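YkuJ (Bacillus subtilis, PDB 2FFG) is of unknown function, a small alpha/beta protein of the DUF1797 family that forms a two-chain assembly. Local coordinates at residues Leu11-Glu16 against Met25-Glu30; Ala20-Met25 against Tyr41-Gln46; Lys35-Lys40 against Phe48-Phe53. All blocks are in the same frame, centred on the assembly; numbering follows the deposited sequence.

Contact 1: Leu11-Glu16 against Met25-Glu30; sequences LQSLQE and MQRYFE
Leu14 packs against Met25 and Arg27 where helix 11-16 lies on strand 25-30, and more of it is covered by the strand than of any other residue of 11-16. Its CG, anti to the backbone N (chi1 -167°), is swung out so that both methyls reach the strand near its start. CD1 sits 3.8 Å from the carbonyl O of Met25, a selenomethionine here, and CD2 lies 4.1 Å from its CB. The same leucine runs past the aliphatic part of Arg27 in the opposite direction, Leu14 CG coming to 4.0 Å from Arg27 CD. One turn earlier, Leu11 CD2 meets the edge of the Phe29 ring, near its plane, at 3.9 Å from CZ. Leu11, Leu14 and Phe29 are buried, and no hydrogen bond crosses between the segments.

The other flank is looser and polar. Ser13 OG stands at the edge of the Arg27 guanidinium but 3.7 Å from NH1, with no bond between them; the hydroxyl turns back to Arg10 O in its own helix, while Arg27 NH2 makes a salt bridge to Glu16 of the second subunit.

Helix and strand run nearly antiparallel, 153° between their directions, with axes 8.4 Å apart. Leu11 continues onto helix 67-79 at Ile67 and Val70, Phe29 touches Ile74 of that helix, and Leu14 also packs on Tyr41 of the adjoining strand 34-42.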
loop_
_atom_site.group_PDB
_atom_site.type_symbol
_atom_site.label_atom_id
_atom_site.label_comp_id
_atom_site.label_asym_id
_atom_site.label_seq_id
_atom_site.Cartn_x
_atom_site.Cartn_y
_atom_site.Cartn_z
ATOM N N LEU A 11 -1.738 -5.603 6.330
ATOM C CA LEU A 11 -1.623 -7.034 6.121
ATOM C C LEU A 11 -2.948 -7.624 5.665
ATOM O O LEU A 11 -2.973 -8.638 4.981
ATOM C CB LEU A 11 -1.143 -7.734 7.397
ATOM C CG LEU A 11 0.277 -7.380 7.857
ATOM C CD1 LEU A 11 0.642 -8.198 9.086
ATOM C CD2 LEU A 11 1.263 -7.649 6.743
ATOM N N GLN A 12 -4.048 -6.984 6.039
ATOM C CA GLN A 12 -5.361 -7.467 5.643
ATOM C C GLN A 12 -5.578 -7.186 4.171
ATOM O O GLN A 12 -6.079 -8.043 3.437
ATOM C CB GLN A 12 -6.452 -6.799 6.472
ATOM C CG GLN A 12 -6.417 -7.179 7.936
ATOM C CD GLN A 12 -7.439 -6.412 8.743
ATOM O OE1 GLN A 12 -7.590 -5.196 8.585
ATOM N NE2 GLN A 12 -8.140 -7.112 9.622
ATOM N N SER A 13 -5.193 -5.988 3.737
ATOM C CA SER A 13 -5.341 -5.630 2.333
ATOM C C SER A 13 -4.317 -6.395 1.506
ATOM O O SER A 13 -4.525 -6.631 0.318
ATOM C CB SER A 13 -5.179 -4.116 2.130
ATOM O OG SER A 13 -3.934 -3.653 2.609
ATOM N N LEU A 14 -3.222 -6.797 2.146
ATOM C CA LEU A 14 -2.169 -7.553 1.475
ATOM C C LEU A 14 -2.690 -8.941 1.100
ATOM O O LEU A 14 -2.452 -9.417 -0.008
ATOM C CB LEU A 14 -0.934 -7.661 2.390
ATOM C CG LEU A 14 0.451 -8.140 1.904
ATOM C CD1 LEU A 14 0.590 -9.634 2.043
ATOM C CD2 LEU A 14 0.691 -7.700 0.469
ATOM N N GLN A 15 -3.404 -9.593 2.012
ATOM C CA GLN A 15 -3.939 -10.919 1.710
ATOM C C GLN A 15 -5.130 -10.783 0.772
ATOM O O GLN A 15 -5.300 -11.564 -0.161
ATOM C CB GLN A 15 -4.362 -11.648 2.990
ATOM C CG GLN A 15 -5.106 -10.788 3.985
ATOM C CD GLN A 15 -5.822 -11.607 5.042
ATOM O OE1 GLN A 15 -5.269 -12.568 5.585
ATOM N NE2 GLN A 15 -7.062 -11.221 5.350
ATOM N N GLU A 16 -5.949 -9.776 1.032
ATOM C CA GLU A 16 -7.119 -9.509 0.220
ATOM C C GLU A 16 -6.695 -9.378 -1.240
ATOM O O GLU A 16 -7.328 -9.926 -2.144
ATOM C CB GLU A 16 -7.776 -8.220 0.715
ATOM C CG GLU A 16 -8.913 -7.693 -0.127
ATOM C CD GLU A 16 -9.464 -6.380 0.418
ATOM O OE1 GLU A 16 -8.660 -5.448 0.657
ATOM O OE2 GLU A 16 -10.698 -6.283 0.606
HETATM N N MSE A 25 1.781 -12.308 -2.834
HETATM C CA MSE A 25 2.006 -10.875 -2.884
HETATM C C MSE A 25 2.846 -10.488 -1.671
HETATM O O MSE A 25 2.800 -11.158 -0.644
HETATM C CB MSE A 25 0.675 -10.127 -2.875
HETATM C CG MSE A 25 0.655 -8.923 -3.803
HETATM SE SE MSE A 25 0.599 -9.421 -5.686
HETATM C CE MSE A 25 -1.256 -8.979 -6.011
ATOM N N GLN A 26 3.608 -9.406 -1.789
ATOM C CA GLN A 26 4.470 -8.984 -0.698
ATOM C C GLN A 26 4.604 -7.472 -0.581
ATOM O O GLN A 26 4.316 -6.743 -1.522
ATOM C CB GLN A 26 5.853 -9.586 -0.908
ATOM C CG GLN A 26 6.405 -9.268 -2.279
ATOM C CD GLN A 26 7.842 -9.690 -2.448
ATOM O OE1 GLN A 26 8.720 -9.235 -1.715
ATOM N NE2 GLN A 26 8.098 -10.561 -3.424
ATOM N N ARG A 27 5.038 -7.012 0.591
ATOM C CA ARG A 27 5.274 -5.593 0.826
ATOM C C ARG A 27 6.361 -5.409 1.888
ATOM O O ARG A 27 6.708 -6.342 2.621
ATOM C CB ARG A 27 3.988 -4.863 1.233
ATOM C CG ARG A 27 3.480 -5.131 2.634
ATOM C CD ARG A 27 2.075 -4.585 2.786
ATOM N NE ARG A 27 2.010 -3.120 2.792
ATOM C CZ ARG A 27 0.895 -2.412 2.582
ATOM N NH1 ARG A 27 -0.263 -3.027 2.339
ATOM N NH2 ARG A 27 0.932 -1.083 2.624
ATOM N N TYR A 28 6.909 -4.201 1.944
ATOM C CA TYR A 28 7.968 -3.875 2.881
ATOM C C TYR A 28 7.447 -3.007 4.001
ATOM O O TYR A 28 6.412 -2.362 3.889
ATOM C CB TYR A 28 9.083 -3.088 2.189
ATOM C CG TYR A 28 9.851 -3.859 1.162
ATOM C CD1 TYR A 28 10.885 -4.711 1.535
ATOM C CD2 TYR A 28 9.539 -3.754 -0.194
ATOM C CE1 TYR A 28 11.597 -5.448 0.586
ATOM C CE2 TYR A 28 10.249 -4.490 -1.162
ATOM C CZ TYR A 28 11.275 -5.333 -0.760
ATOM O OH TYR A 28 11.978 -6.062 -1.694
ATOM N N PHE A 29 8.185 -3.011 5.096
ATOM C CA PHE A 29 7.875 -2.169 6.226
ATOM C C PHE A 29 9.215 -1.539 6.482
ATOM O O PHE A 29 10.191 -2.232 6.763
ATOM C CB PHE A 29 7.425 -2.977 7.440
ATOM C CG PHE A 29 6.042 -3.515 7.311
ATOM C CD1 PHE A 29 5.801 -4.683 6.597
ATOM C CD2 PHE A 29 4.966 -2.821 7.849
ATOM C CE1 PHE A 29 4.503 -5.152 6.418
ATOM C CE2 PHE A 29 3.663 -3.276 7.678
ATOM C CZ PHE A 29 3.429 -4.442 6.961
ATOM N N GLU A 30 9.279 -0.228 6.336
ATOM C CA GLU A 30 10.520 0.466 6.563
ATOM C C GLU A 30 10.377 1.514 7.645
ATOM O O GLU A 30 9.278 1.974 7.949
ATOM C CB GLU A 30 11.021 1.094 5.263
ATOM C CG GLU A 30 9.994 1.871 4.486
ATOM C CD GLU A 30 10.559 2.437 3.185
ATOM O OE1 GLU A 30 10.977 1.650 2.305
ATOM O OE2 GLU A 30 10.586 3.680 3.045
#

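Contact 2: Ala20-Met25 against Tyr41-Gln46; sequences AANEPM and YFEKNQ
Met25 and Tyr41 form an antiparallel hydrogen-bonded pair, but its two bonds are unequal. Tyr41 N gives a short bond to Met25 O, 2.8 Å; the return bond from Met25 N to Tyr41 O is weak at 3.5 Å. Tyr41 O is also approached by the CA-H of Pro24, with CA 3.4 Å away. The far edge of the proline ring meets the turn: Pro24 CG is 3.3 Å from Lys44 CE, the lysine chain crossing it at about a right angle, and 4.1 Å from Phe42 CD2. Bends at chi2 and chi4 fold Lys44 back over the proline, and its CD lies in plane at the edge of the Phe42 ring.

The pair closes the end of the 25-31/34-42 ladder, where the first strand begins and the second finishes. The segment 20-25 carries the chain from helix 3-21 into strand 25-31. A Schellman motif ends that helix, with Asn22 as its C-prime residue at positive phi, Glu23 N bonded to Ala18 O and Asn22 N to Glu19 O.

The Glu43 carboxylate comes up beside this helix end, OE2 next to Asn22 and OE1 3.3 Å from Glu23 N at an angle too poor for a hydrogen bond; the residue is poorly ordered. Further out, Tyr41 rests on Ala18 of the helix, its ring meets that of Phe48, and its OH makes a weak hydrogen bond to Glu19 OE2.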
loop_
_atom_site.group_PDB
_atom_site.type_symbol
_atom_site.label_atom_id
_atom_site.label_comp_id
_atom_site.label_asym_id
_atom_site.label_seq_id
_atom_site.Cartn_x
_atom_site.Cartn_y
_atom_site.Cartn_z
ATOM N N ALA A 20 -7.379 -12.309 -4.638
ATOM C CA ALA A 20 -7.966 -11.861 -5.897
ATOM C C ALA A 20 -7.023 -12.062 -7.085
ATOM O O ALA A 20 -7.431 -12.542 -8.143
ATOM C CB ALA A 20 -8.361 -10.392 -5.789
ATOM N N ALA A 21 -5.763 -11.688 -6.913
ATOM C CA ALA A 21 -4.778 -11.833 -7.974
ATOM C C ALA A 21 -4.417 -13.304 -8.130
ATOM O O ALA A 21 -3.749 -13.698 -9.089
ATOM C CB ALA A 21 -3.529 -11.022 -7.638
ATOM N N ASN A 22 -4.877 -14.110 -7.181
ATOM C CA ASN A 22 -4.596 -15.534 -7.172
ATOM C C ASN A 22 -3.110 -15.820 -7.312
ATOM O O ASN A 22 -2.706 -16.714 -8.055
ATOM C CB ASN A 22 -5.378 -16.248 -8.275
ATOM C CG ASN A 22 -6.586 -16.999 -7.735
ATOM O OD1 ASN A 22 -6.446 -17.975 -6.998
ATOM N ND2 ASN A 22 -7.777 -16.537 -8.088
ATOM N N GLU A 23 -2.302 -15.054 -6.587
ATOM C CA GLU A 23 -0.854 -15.229 -6.598
ATOM C C GLU A 23 -0.214 -14.544 -5.395
ATOM O O GLU A 23 -0.712 -13.526 -4.910
ATOM C CB GLU A 23 -0.245 -14.675 -7.892
ATOM C CG GLU A 23 -0.064 -13.172 -7.928
ATOM C CD GLU A 23 0.772 -12.719 -9.113
ATOM O OE1 GLU A 23 0.280 -12.786 -10.258
ATOM O OE2 GLU A 23 1.931 -12.306 -8.898
ATOM N N PRO A 24 0.900 -15.100 -4.896
ATOM C CA PRO A 24 1.611 -14.541 -3.745
ATOM C C PRO A 24 1.851 -13.053 -3.929
ATOM O O PRO A 24 2.085 -12.587 -5.043
ATOM C CB PRO A 24 2.917 -15.319 -3.737
ATOM C CG PRO A 24 2.525 -16.639 -4.291
ATOM C CD PRO A 24 1.621 -16.263 -5.441
HETATM N N MSE A 25 1.781 -12.308 -2.834
HETATM C CA MSE A 25 2.006 -10.875 -2.884
HETATM C C MSE A 25 2.846 -10.488 -1.671
HETATM O O MSE A 25 2.800 -11.158 -0.644
HETATM C CB MSE A 25 0.675 -10.127 -2.875
HETATM C CG MSE A 25 0.655 -8.923 -3.803
HETATM SE SE MSE A 25 0.599 -9.421 -5.686
HETATM C CE MSE A 25 -1.256 -8.979 -6.011
ATOM N N TYR A 41 2.396 -12.991 1.451
ATOM C CA TYR A 41 1.235 -13.796 1.786
ATOM C C TYR A 41 1.023 -14.904 0.775
ATOM O O TYR A 41 0.867 -14.633 -0.417
ATOM C CB TYR A 41 -0.029 -12.936 1.846
ATOM C CG TYR A 41 -1.259 -13.742 2.189
ATOM C CD1 TYR A 41 -1.434 -14.252 3.473
ATOM C CD2 TYR A 41 -2.233 -14.018 1.232
ATOM C CE1 TYR A 41 -2.550 -15.017 3.807
ATOM C CE2 TYR A 41 -3.363 -14.789 1.552
ATOM C CZ TYR A 41 -3.512 -15.283 2.845
ATOM O OH TYR A 41 -4.620 -16.028 3.183
ATOM N N PHE A 42 1.024 -16.148 1.247
ATOM C CA PHE A 42 0.797 -17.292 0.369
ATOM C C PHE A 42 -0.605 -17.828 0.618
ATOM O O PHE A 42 -0.897 -18.301 1.710
ATOM C CB PHE A 42 1.809 -18.405 0.643
ATOM C CG PHE A 42 3.229 -18.017 0.369
ATOM C CD1 PHE A 42 3.950 -17.259 1.285
ATOM C CD2 PHE A 42 3.846 -18.395 -0.814
ATOM C CE1 PHE A 42 5.267 -16.884 1.020
ATOM C CE2 PHE A 42 5.163 -18.025 -1.088
ATOM C CZ PHE A 42 5.872 -17.270 -0.171
ATOM N N GLU A 43 -1.477 -17.747 -0.383
ATOM C CA GLU A 43 -2.840 -18.256 -0.224
ATOM C C GLU A 43 -2.851 -19.758 -0.448
ATOM O O GLU A 43 -3.878 -20.344 -0.791
ATOM C CB GLU A 43 -3.796 -17.580 -1.200
ATOM C CG GLU A 43 -3.591 -17.969 -2.641
ATOM C CD GLU A 43 -3.700 -16.777 -3.557
ATOM O OE1 GLU A 43 -2.856 -15.862 -3.437
ATOM O OE2 GLU A 43 -4.627 -16.751 -4.387
ATOM N N LYS A 44 -1.681 -20.363 -0.255
ATOM C CA LYS A 44 -1.482 -21.801 -0.378
ATOM C C LYS A 44 -1.751 -22.302 1.033
ATOM O O LYS A 44 -1.230 -23.321 1.492
ATOM C CB LYS A 44 -0.042 -22.092 -0.798
ATOM C CG LYS A 44 0.347 -21.452 -2.125
ATOM C CD LYS A 44 0.559 -19.951 -1.991
ATOM C CE LYS A 44 0.745 -19.273 -3.338
ATOM N NZ LYS A 44 -0.539 -19.181 -4.078
ATOM N N ASN A 45 -2.589 -21.518 1.692
ATOM C CA ASN A 45 -3.053 -21.693 3.056
ATOM C C ASN A 45 -3.450 -20.245 3.300
ATOM O O ASN A 45 -3.882 -19.557 2.374
ATOM C CB ASN A 45 -1.914 -22.085 4.002
ATOM C CG ASN A 45 -2.419 -22.603 5.352
ATOM O OD1 ASN A 45 -2.547 -23.816 5.564
ATOM N ND2 ASN A 45 -2.717 -21.681 6.266
ATOM N N GLN A 46 -3.285 -19.772 4.523
ATOM C CA GLN A 46 -3.618 -18.392 4.838
ATOM C C GLN A 46 -2.430 -17.895 5.649
ATOM O O GLN A 46 -2.598 -17.214 6.661
ATOM C CB GLN A 46 -4.899 -18.346 5.677
ATOM C CG GLN A 46 -6.026 -19.234 5.141
ATOM C CD GLN A 46 -6.780 -18.604 3.983
ATOM O OE1 GLN A 46 -7.569 -17.681 4.179
ATOM N NE2 GLN A 46 -6.537 -19.095 2.771
#

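Contact 3: Lys35-Lys40 against Phe48-Phe53; sequences KICSVK and FELTVF
On its far side strand 34-42 has a classic beta bulge against strand 25-31, Ile36 and Cys37 both facing Phe29. Ile36 has a backbone psi of -42°, far from extended, and beside it the ladder to 48-53 slackens. Phe53 N reaches Ile36 O by a weak bond of 3.3 Å, and a water donates to Ile36 O; its tie to Phe53 O is doubtfully short. The Phe53 ring lies along the bulged backbone, its CE2 3.7 Å from Cys37 CA and its CZ equally close to Ser38 OG.

From Cys37 on, the pairing with 48-53 is regular. Ser38 with Thr51 and Lys40 with Glu49 are hydrogen-bonded pairs, Cys37 with Val52 and Val39 with Leu50 non-hydrogen-bonded ones. Thr51 N to Ser38 O is nearly straight, 176° at the hydrogen, and Glu49 N to Lys40 O is the shortest at 2.7 Å. The two segments are the arms of the beta hairpin 34-42/47-54, the middle pair in a four-stranded antiparallel sheet of order 1-2-3-4.

The two faces differ. On one, Cys37 SG touches Leu50 CD1 at 3.9 Å, and Val39 CG2, anti to the backbone N, comes in the ring plane to the Phe48 edge, 3.7 Å from CD2; the two side chains lie side by side, pointing the same way. Helices 3-21 and 67-79 cover this face, Leu11 reaching Val39 and Phe48, and Ile74 reaching Leu50. On the other face, Ser38 OG lies 3.6 Å from Thr51 CB, and the extended chains of Lys40 and Glu49 leave their charged ends apart. Tyr28 packs on Ser38 and Phe53 there, while Pro59 of strand 57-64 touches Thr51 and Phe53.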
loop_
_atom_site.group_PDB
_atom_site.type_symbol
_atom_site.label_atom_id
_atom_site.label_comp_id
_atom_site.label_asym_id
_atom_site.label_seq_id
_atom_site.Cartn_x
_atom_site.Cartn_y
_atom_site.Cartn_z
ATOM N N LYS A 35 14.453 -0.320 4.590
ATOM C CA LYS A 35 13.686 -1.556 4.651
ATOM C C LYS A 35 14.115 -2.396 5.850
ATOM O O LYS A 35 15.256 -2.834 5.927
ATOM C CB LYS A 35 13.879 -2.373 3.368
ATOM C CG LYS A 35 13.289 -1.746 2.115
ATOM C CD LYS A 35 13.807 -2.453 0.874
ATOM C CE LYS A 35 13.093 -1.992 -0.391
ATOM N NZ LYS A 35 13.254 -0.533 -0.640
ATOM N N ILE A 36 13.191 -2.616 6.780
ATOM C CA ILE A 36 13.472 -3.417 7.958
ATOM C C ILE A 36 13.062 -4.856 7.685
ATOM O O ILE A 36 13.783 -5.787 8.042
ATOM C CB ILE A 36 12.701 -2.914 9.187
ATOM C CG1 ILE A 36 13.091 -1.469 9.482
ATOM C CG2 ILE A 36 12.998 -3.800 10.385
ATOM C CD1 ILE A 36 14.583 -1.175 9.812
ATOM N N CYS A 37 11.904 -5.023 7.051
ATOM C CA CYS A 37 11.389 -6.346 6.718
ATOM C C CYS A 37 10.316 -6.326 5.613
ATOM O O CYS A 37 9.769 -5.283 5.262
ATOM C CB CYS A 37 10.809 -7.013 7.977
ATOM S SG CYS A 37 9.325 -6.205 8.654
ATOM N N SER A 38 10.042 -7.493 5.046
ATOM C CA SER A 38 9.013 -7.612 4.032
ATOM C C SER A 38 8.156 -8.825 4.390
ATOM O O SER A 38 8.631 -9.780 5.011
ATOM C CB SER A 38 9.627 -7.793 2.652
ATOM O OG SER A 38 10.339 -9.008 2.572
ATOM N N VAL A 39 6.883 -8.775 4.028
ATOM C CA VAL A 39 6.001 -9.887 4.315
ATOM C C VAL A 39 5.344 -10.353 3.026
ATOM O O VAL A 39 4.908 -9.549 2.210
ATOM C CB VAL A 39 4.914 -9.497 5.360
ATOM C CG1 VAL A 39 4.135 -8.290 4.874
ATOM C CG2 VAL A 39 3.967 -10.673 5.603
ATOM N N LYS A 40 5.302 -11.663 2.842
ATOM C CA LYS A 40 4.692 -12.244 1.661
ATOM C C LYS A 40 3.538 -13.139 2.106
ATOM O O LYS A 40 3.668 -13.929 3.052
ATOM C CB LYS A 40 5.733 -13.053 0.893
ATOM C CG LYS A 40 5.297 -13.514 -0.477
ATOM C CD LYS A 40 6.491 -14.060 -1.253
ATOM C CE LYS A 40 6.115 -14.410 -2.684
ATOM N NZ LYS A 40 7.288 -14.888 -3.465
ATOM N N PHE A 48 1.589 -16.136 6.292
ATOM C CA PHE A 48 2.468 -15.030 5.985
ATOM C C PHE A 48 3.898 -15.489 6.181
ATOM O O PHE A 48 4.191 -16.280 7.079
ATOM C CB PHE A 48 2.200 -13.857 6.919
ATOM C CG PHE A 48 0.819 -13.289 6.799
ATOM C CD1 PHE A 48 -0.272 -13.952 7.348
ATOM C CD2 PHE A 48 0.604 -12.094 6.127
ATOM C CE1 PHE A 48 -1.557 -13.432 7.227
ATOM C CE2 PHE A 48 -0.677 -11.567 6.000
ATOM C CZ PHE A 48 -1.755 -12.232 6.546
ATOM N N GLU A 49 4.782 -15.015 5.318
ATOM C CA GLU A 49 6.192 -15.335 5.438
ATOM C C GLU A 49 6.916 -14.014 5.683
ATOM O O GLU A 49 6.909 -13.119 4.840
ATOM C CB GLU A 49 6.717 -15.987 4.167
ATOM C CG GLU A 49 8.177 -16.383 4.273
ATOM C CD GLU A 49 8.741 -16.876 2.960
ATOM O OE1 GLU A 49 8.767 -16.088 1.988
ATOM O OE2 GLU A 49 9.160 -18.047 2.902
ATOM N N LEU A 50 7.512 -13.886 6.857
ATOM C CA LEU A 50 8.230 -12.674 7.200
ATOM C C LEU A 50 9.732 -12.828 6.953
ATOM O O LEU A 50 10.358 -13.779 7.414
ATOM C CB LEU A 50 7.982 -12.326 8.661
ATOM C CG LEU A 50 8.646 -11.053 9.187
ATOM C CD1 LEU A 50 7.890 -9.822 8.714
ATOM C CD2 LEU A 50 8.669 -11.097 10.702
ATOM N N THR A 51 10.289 -11.883 6.209
ATOM C CA THR A 51 11.709 -11.862 5.897
ATOM C C THR A 51 12.330 -10.673 6.630
ATOM O O THR A 51 11.899 -9.531 6.457
ATOM C CB THR A 51 11.915 -11.736 4.378
ATOM O OG1 THR A 51 11.370 -12.898 3.739
ATOM C CG2 THR A 51 13.385 -11.629 4.038
ATOM N N VAL A 52 13.326 -10.961 7.467
ATOM C CA VAL A 52 14.006 -9.947 8.270
ATOM C C VAL A 52 15.400 -9.671 7.710
ATOM O O VAL A 52 16.259 -10.555 7.684
ATOM C CB VAL A 52 14.159 -10.421 9.733
ATOM C CG1 VAL A 52 14.708 -9.288 10.597
ATOM C CG2 VAL A 52 12.825 -10.933 10.257
ATOM N N PHE A 53 15.637 -8.438 7.289
ATOM C CA PHE A 53 16.927 -8.098 6.700
ATOM C C PHE A 53 18.046 -7.840 7.706
ATOM O O PHE A 53 17.814 -7.415 8.842
ATOM C CB PHE A 53 16.763 -6.886 5.769
ATOM C CG PHE A 53 15.730 -7.093 4.688
ATOM C CD1 PHE A 53 15.924 -8.054 3.698
ATOM C CD2 PHE A 53 14.535 -6.371 4.696
ATOM C CE1 PHE A 53 14.942 -8.297 2.732
ATOM C CE2 PHE A 53 13.544 -6.604 3.736
ATOM C CZ PHE A 53 13.746 -7.569 2.753
HETATM O O HOH W 1 16.106 -5.809 9.829
#

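How the contacts relate
Contacts 1 and 3 lie near the centre of the chain and are partly buried; contact 2 is a surface contact at one end of the sheet. Contact 1 joins helix to sheet mainly through apolar side chains, with no hydrogen bond across, whereas contact 3 is a ladder of backbone bonds with a greasy face under the helices. Contact 2 has one such strand pair and otherwise Pro24 against Lys44 and Phe42, and the Glu43 carboxylate beside the helix end. Strand 34-42 serves contacts 2 and 3, helix 3-21 serves contacts 1 and 2, and Met25 belongs to both of the latter. Contacts 1 and 3 are stitched directly, Phe29 N probably bonding to Cys37 O and Val39 N to Arg27 O.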